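PDB 4TRT: DNA polymerase III subunit beta from Deinococcus radiodurans, which probably encircles DNA as a ring-shaped head-to-tail homodimer, the beta sliding clamp, and tethers DNA polymerases and other proteins to it for processive replication. Local coordinates for residues A[53-58]-A[118-123]; A[252-257]-A[329-334]. One frame throughout, in Å; residues are numbered along the deposited sequence. Where two conformers were deposited one is given.

Contact 1 (A[53-58]-A[118-123]); sequences DLSCFV and LSFPAQ
Asp-53 OD2 is gripped by Asn-227 ND2, on the adjacent strand 224-229, and by a water, while Leu-118 CD2 packs against the same carboxylate, 3.9 Å from Asp-53 OD1. The water's bond to Asp-53 OD2 is weak; its other partner is the Ser-119 N, which donates to it at 2.8 Å. Thr-48 OG1 takes OD1, and together with Asn-227 on OD2 it limits the rotation of the carboxylate.

The apolar half of the contact belongs to Phe-120. Its CG stands anti to its own carbonyl carbon (chi1 -60°), which turns the ring toward strand 52-59. Ser-55 CB sits over one face, toward the rim, in a CH-pi contact 3.9 Å from the ring centroid. Asp-53 meets the same tip from the CE2 side, its CB 3.7 Å from Phe-120 CZ and its O near the ring plane beside CE2. Lys-225 and Asn-227 also touch this ring.

Here the linker between the N-terminal and central domains lies across the sheet that both domains build. Between the two segments the direct contacts are van der Waals and CH-pi, so the polar links found here run through the water and Asn-227, whose ND2 bonds both Asp-53 OD2 and the Ser-119 O.

Contact 2 (A[252-257]-A[329-334]); sequences LPATAL and GDAELL
Leu-252, Leu-257 and Leu-333 meet beside Ala-331, filling the angle between strand 330-335 and the strand-to-helix turn of the C-terminal clamp domain, where antiparallel strand 248-253 runs straight into helix 254-265. Leu-257 and Leu-333 reach toward each other tip to tip, with their CD2 atoms 4.1 Å apart. Leu-252 crosses Leu-333 at about a right angle; its CG is wedged between its own backbone N and carbonyl carbon (chi1 72°), and its CD2 comes 4.1 Å from Leu-333 CD1. Ala-331 CB and Ala-254 CB, 4.4 Å apart, border this cluster, and Leu-285 of strand 284-290 packs on both Leu-252 and Leu-257.

Outside the apolar group, Leu-252 and Ala-331 form an antiparallel hydrogen-bonded pair. The Ala-331 N gives the shorter bond, 2.8 Å to the Leu-252 O, and the Leu-252 N returns one of 3.1 Å to the Ala-331 O. One residue on, Pro-253 pairs with Asp-330 without hydrogen bonds, and Asp-330 OD1 lies 3.5 Å from Pro-253 CA.

Pro-253 is the N-cap residue, and the helix starts where the strand pairing ends. The first helical amide, Ala-254 N, bonds the Gly-329 O almost linearly at 172°, though it approaches from above the carbonyl plane. A water takes the next amide, Thr-255 N, and donates to that same Gly-329 O at 2.9 Å. A second water joins Thr-255 OG1 to the Gly-329 N, accepting from that amide at 2.9 Å.

Overall arrangement
From the N terminus the chain runs through helix 8-21 and strands 33-38 and 42-48 before strand 52-59, the first partner of contact 1. It then completes the N-terminal domain, and contact 1 closes a 59-residue loop as the linker returns to that strand. The central domain follows, and its strand 224-229 pairs beside 52-59, joining the two domains in one sheet. Contact 2 opens only afterwards, at 252-257, and closes, with 71 residues in between, at 329-334, within the C-terminal domain. The two loops are thus in series, neither nested nor crossed. The centres of the two contacts lie about 42 Å apart: contact 1 ties an interdomain linker to a shared sheet, contact 2 a strand pair to a helix start.

Contact 1 (A[53-58]-A[118-123])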
loop_
_atom_site.group_PDB
_atom_site.type_symbol
_atom_site.label_atom_id
_atom_site.label_comp_id
_atom_site.label_asym_id
_atom_site.label_seq_id
_atom_site.Cartn_x
_atom_site.Cartn_y
_atom_site.Cartn_z
ATOM N N ASP A 53 7.795 17.270 -20.621
ATOM C CA ASP A 53 8.146 18.415 -19.788
ATOM C C ASP A 53 6.883 18.858 -19.099
ATOM O O ASP A 53 5.807 18.809 -19.685
ATOM C CB ASP A 53 8.660 19.613 -20.599
ATOM C CG ASP A 53 9.713 19.237 -21.615
ATOM O OD1 ASP A 53 10.556 18.379 -21.301
ATOM O OD2 ASP A 53 9.700 19.822 -22.723
ATOM N N LEU A 54 7.028 19.335 -17.872
ATOM C CA LEU A 54 5.892 19.778 -17.083
ATOM C C LEU A 54 6.230 21.074 -16.373
ATOM O O LEU A 54 7.345 21.248 -15.867
ATOM C CB LEU A 54 5.531 18.696 -16.069
ATOM C CG LEU A 54 4.328 18.909 -15.165
ATOM C CD1 LEU A 54 3.038 18.943 -15.981
ATOM C CD2 LEU A 54 4.300 17.816 -14.112
ATOM N N SER A 55 5.250 21.971 -16.333
ATOM C CA SER A 55 5.360 23.247 -15.663
ATOM C C SER A 55 4.092 23.471 -14.861
ATOM O O SER A 55 2.998 23.215 -15.364
ATOM C CB SER A 55 5.503 24.350 -16.695
ATOM O OG SER A 55 5.848 25.550 -16.072
ATOM N N CYS A 56 4.234 23.939 -13.629
ATOM C CA CYS A 56 3.085 24.262 -12.792
ATOM C C CYS A 56 3.282 25.626 -12.161
ATOM O O CYS A 56 4.327 25.903 -11.563
ATOM C CB CYS A 56 2.880 23.224 -11.692
ATOM S SG CYS A 56 1.283 23.432 -10.862
ATOM N N PHE A 57 2.261 26.466 -12.273
ATOM C CA PHE A 57 2.287 27.788 -11.662
ATOM C C PHE A 57 1.696 27.747 -10.249
ATOM O O PHE A 57 0.615 27.201 -10.038
ATOM C CB PHE A 57 1.507 28.779 -12.514
ATOM C CG PHE A 57 1.451 30.167 -11.933
ATOM C CD1 PHE A 57 2.544 31.015 -12.032
ATOM C CD2 PHE A 57 0.299 30.634 -11.313
ATOM C CE1 PHE A 57 2.498 32.301 -11.509
ATOM C CE2 PHE A 57 0.246 31.921 -10.792
ATOM C CZ PHE A 57 1.349 32.751 -10.890
ATOM N N VAL A 58 2.404 28.343 -9.293
ATOM C CA VAL A 58 1.927 28.472 -7.934
ATOM C C VAL A 58 1.880 29.961 -7.572
ATOM O O VAL A 58 2.926 30.615 -7.507
ATOM C CB VAL A 58 2.846 27.710 -6.958
ATOM C CG1 VAL A 58 2.384 27.899 -5.521
ATOM C CG2 VAL A 58 2.893 26.224 -7.339
ATOM N N LEU A 118 13.232 25.194 -20.844
ATOM C CA LEU A 118 12.033 24.477 -21.262
ATOM C C LEU A 118 11.023 25.502 -21.768
ATOM O O LEU A 118 10.761 26.483 -21.084
ATOM C CB LEU A 118 11.448 23.675 -20.094
ATOM C CG LEU A 118 12.357 22.621 -19.463
ATOM C CD1 LEU A 118 11.743 22.059 -18.181
ATOM C CD2 LEU A 118 12.689 21.516 -20.454
ATOM N N SER A 119 10.476 25.276 -22.963
ATOM C CA SER A 119 9.551 26.218 -23.605
ATOM C C SER A 119 8.192 25.572 -23.802
ATOM O O SER A 119 8.100 24.487 -24.365
ATOM C CB SER A 119 10.061 26.666 -24.988
ATOM O OG SER A 119 10.828 27.855 -24.921
ATOM N N PHE A 120 7.144 26.270 -23.374
ATOM C CA PHE A 120 5.783 25.792 -23.506
ATOM C C PHE A 120 4.991 26.776 -24.386
ATOM O O PHE A 120 4.635 27.856 -23.924
ATOM C CB PHE A 120 5.145 25.649 -22.118
ATOM C CG PHE A 120 5.873 24.680 -21.212
ATOM C CD1 PHE A 120 6.932 25.110 -20.416
ATOM C CD2 PHE A 120 5.497 23.348 -21.150
ATOM C CE1 PHE A 120 7.603 24.225 -19.592
ATOM C CE2 PHE A 120 6.166 22.455 -20.321
ATOM C CZ PHE A 120 7.214 22.892 -19.543
ATOM N N PRO A 121 4.742 26.423 -25.665
ATOM C CA PRO A 121 3.943 27.310 -26.530
ATOM C C PRO A 121 2.484 27.423 -26.086
ATOM O O PRO A 121 1.966 26.507 -25.444
ATOM C CB PRO A 121 4.054 26.654 -27.911
ATOM C CG PRO A 121 4.456 25.244 -27.653
ATOM C CD PRO A 121 5.296 25.281 -26.415
ATOM N N ALA A 122 1.839 28.538 -26.436
ATOM C CA ALA A 122 0.527 28.917 -25.889
ATOM C C ALA A 122 -0.656 28.900 -26.878
ATOM O O ALA A 122 -1.806 28.814 -26.459
ATOM C CB ALA A 122 0.633 30.305 -25.260
ATOM N N GLN A 123 -0.388 28.999 -28.176
ATOM C CA GLN A 123 -1.462 29.126 -29.171
ATOM C C GLN A 123 -2.589 28.111 -28.951
ATOM O O GLN A 123 -2.360 26.891 -28.999
ATOM C CB GLN A 123 -0.892 28.985 -30.587
ATOM C CG GLN A 123 -1.942 28.901 -31.687
ATOM C CD GLN A 123 -1.362 29.127 -33.069
ATOM O OE1 GLN A 123 -0.802 30.186 -33.351
ATOM N NE2 GLN A 123 -1.498 28.137 -33.942
HETATM O O HOH W 1 11.039 22.664 -23.859
#

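Contact 2 (A[252-257]-A[329-334])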
loop_
_atom_site.group_PDB
_atom_site.type_symbol
_atom_site.label_atom_id
_atom_site.label_comp_id
_atom_site.label_asym_id
_atom_site.label_seq_id
_atom_site.Cartn_x
_atom_site.Cartn_y
_atom_site.Cartn_z
ATOM N N LEU A 252 -26.934 -7.579 -18.016
ATOM C CA LEU A 252 -26.863 -7.974 -16.618
ATOM C C LEU A 252 -26.138 -6.913 -15.799
ATOM O O LEU A 252 -25.474 -6.050 -16.368
ATOM C CB LEU A 252 -26.160 -9.339 -16.485
ATOM C CG LEU A 252 -24.656 -9.379 -16.726
ATOM C CD1 LEU A 252 -24.170 -10.796 -16.481
ATOM C CD2 LEU A 252 -24.226 -8.918 -18.118
ATOM N N PRO A 253 -26.244 -6.990 -14.468
ATOM C CA PRO A 253 -25.572 -6.018 -13.609
ATOM C C PRO A 253 -24.059 -6.084 -13.751
ATOM O O PRO A 253 -23.483 -7.173 -13.688
ATOM C CB PRO A 253 -25.995 -6.443 -12.206
ATOM C CG PRO A 253 -27.249 -7.231 -12.393
ATOM C CD PRO A 253 -27.043 -7.949 -13.678
ATOM N N ALA A 254 -23.436 -4.932 -13.969
ATOM C CA ALA A 254 -22.007 -4.862 -14.212
ATOM C C ALA A 254 -21.212 -5.380 -13.026
ATOM O O ALA A 254 -20.220 -6.093 -13.202
ATOM C CB ALA A 254 -21.601 -3.433 -14.511
ATOM N N THR A 255 -21.633 -5.019 -11.822
ATOM C CA THR A 255 -20.839 -5.351 -10.638
ATOM C C THR A 255 -20.868 -6.846 -10.390
ATOM O O THR A 255 -19.819 -7.444 -10.076
ATOM C CB THR A 255 -21.332 -4.605 -9.393
ATOM O OG1 THR A 255 -21.090 -3.207 -9.565
ATOM C CG2 THR A 255 -20.641 -5.111 -8.122
ATOM N N ALA A 256 -22.043 -7.459 -10.555
ATOM C CA ALA A 256 -22.141 -8.917 -10.401
ATOM C C ALA A 256 -21.233 -9.628 -11.405
ATOM O O ALA A 256 -20.516 -10.578 -11.044
ATOM C CB ALA A 256 -23.584 -9.397 -10.497
ATOM N N LEU A 257 -21.212 -9.154 -12.654
ATOM C CA LEU A 257 -20.371 -9.780 -13.677
ATOM C C LEU A 257 -18.886 -9.624 -13.365
ATOM O O LEU A 257 -18.115 -10.585 -13.511
ATOM C CB LEU A 257 -20.693 -9.235 -15.078
ATOM C CG LEU A 257 -19.825 -9.739 -16.222
ATOM C CD1 LEU A 257 -19.979 -11.255 -16.437
ATOM C CD2 LEU A 257 -20.154 -8.945 -17.489
ATOM N N GLY A 329 -23.331 0.064 -13.603
ATOM C CA GLY A 329 -24.763 -0.155 -13.679
ATOM C C GLY A 329 -25.059 -1.487 -14.330
ATOM O O GLY A 329 -24.981 -2.534 -13.696
ATOM N N ASP A 330 -25.460 -1.455 -15.586
ATOM C CA ASP A 330 -25.705 -2.690 -16.315
ATOM C C ASP A 330 -24.808 -2.787 -17.531
ATOM O O ASP A 330 -24.534 -1.790 -18.194
ATOM C CB ASP A 330 -27.184 -2.769 -16.685
ATOM C CG ASP A 330 -28.074 -2.852 -15.450
ATOM O OD1 ASP A 330 -28.122 -3.928 -14.794
ATOM O OD2 ASP A 330 -28.702 -1.823 -15.115
ATOM N N ALA A 331 -24.285 -3.986 -17.756
ATOM C CA ALA A 331 -23.470 -4.257 -18.921
ATOM C C ALA A 331 -24.323 -4.897 -20.010
ATOM O O ALA A 331 -25.246 -5.647 -19.715
ATOM C CB ALA A 331 -22.309 -5.170 -18.546
ATOM N N GLU A 332 -23.980 -4.588 -21.260
ATOM C CA GLU A 332 -24.554 -5.195 -22.440
ATOM C C GLU A 332 -23.424 -5.926 -23.145
ATOM O O GLU A 332 -22.396 -5.334 -23.458
ATOM C CB GLU A 332 -25.095 -4.092 -23.350
ATOM C CG GLU A 332 -26.445 -4.344 -23.962
ATOM C CD GLU A 332 -26.995 -3.080 -24.628
ATOM O OE1 GLU A 332 -26.391 -2.634 -25.612
ATOM O OE2 GLU A 332 -28.013 -2.519 -24.161
ATOM N N LEU A 333 -23.589 -7.225 -23.353
ATOM C CA LEU A 333 -22.576 -8.037 -24.047
ATOM C C LEU A 333 -23.177 -8.460 -25.376
ATOM O O LEU A 333 -24.235 -9.097 -25.402
ATOM C CB LEU A 333 -22.215 -9.292 -23.222
ATOM C CG LEU A 333 -22.064 -9.123 -21.706
ATOM C CD1 LEU A 333 -21.774 -10.465 -21.060
ATOM C CD2 LEU A 333 -20.992 -8.077 -21.383
ATOM N N LEU A 334 -22.506 -8.115 -26.468
ATOM C CA LEU A 334 -22.979 -8.408 -27.798
ATOM C C LEU A 334 -22.007 -9.379 -28.463
ATOM O O LEU A 334 -20.835 -9.055 -28.672
ATOM C CB LEU A 334 -23.046 -7.129 -28.610
ATOM C CG LEU A 334 -23.822 -5.943 -28.034
ATOM C CD1 LEU A 334 -23.618 -4.744 -28.962
ATOM C CD2 LEU A 334 -25.289 -6.261 -27.882
HETATM O O HOH W 2 -23.793 -3.134 -11.123
HETATM O O HOH W 3 -21.584 -1.056 -11.581
#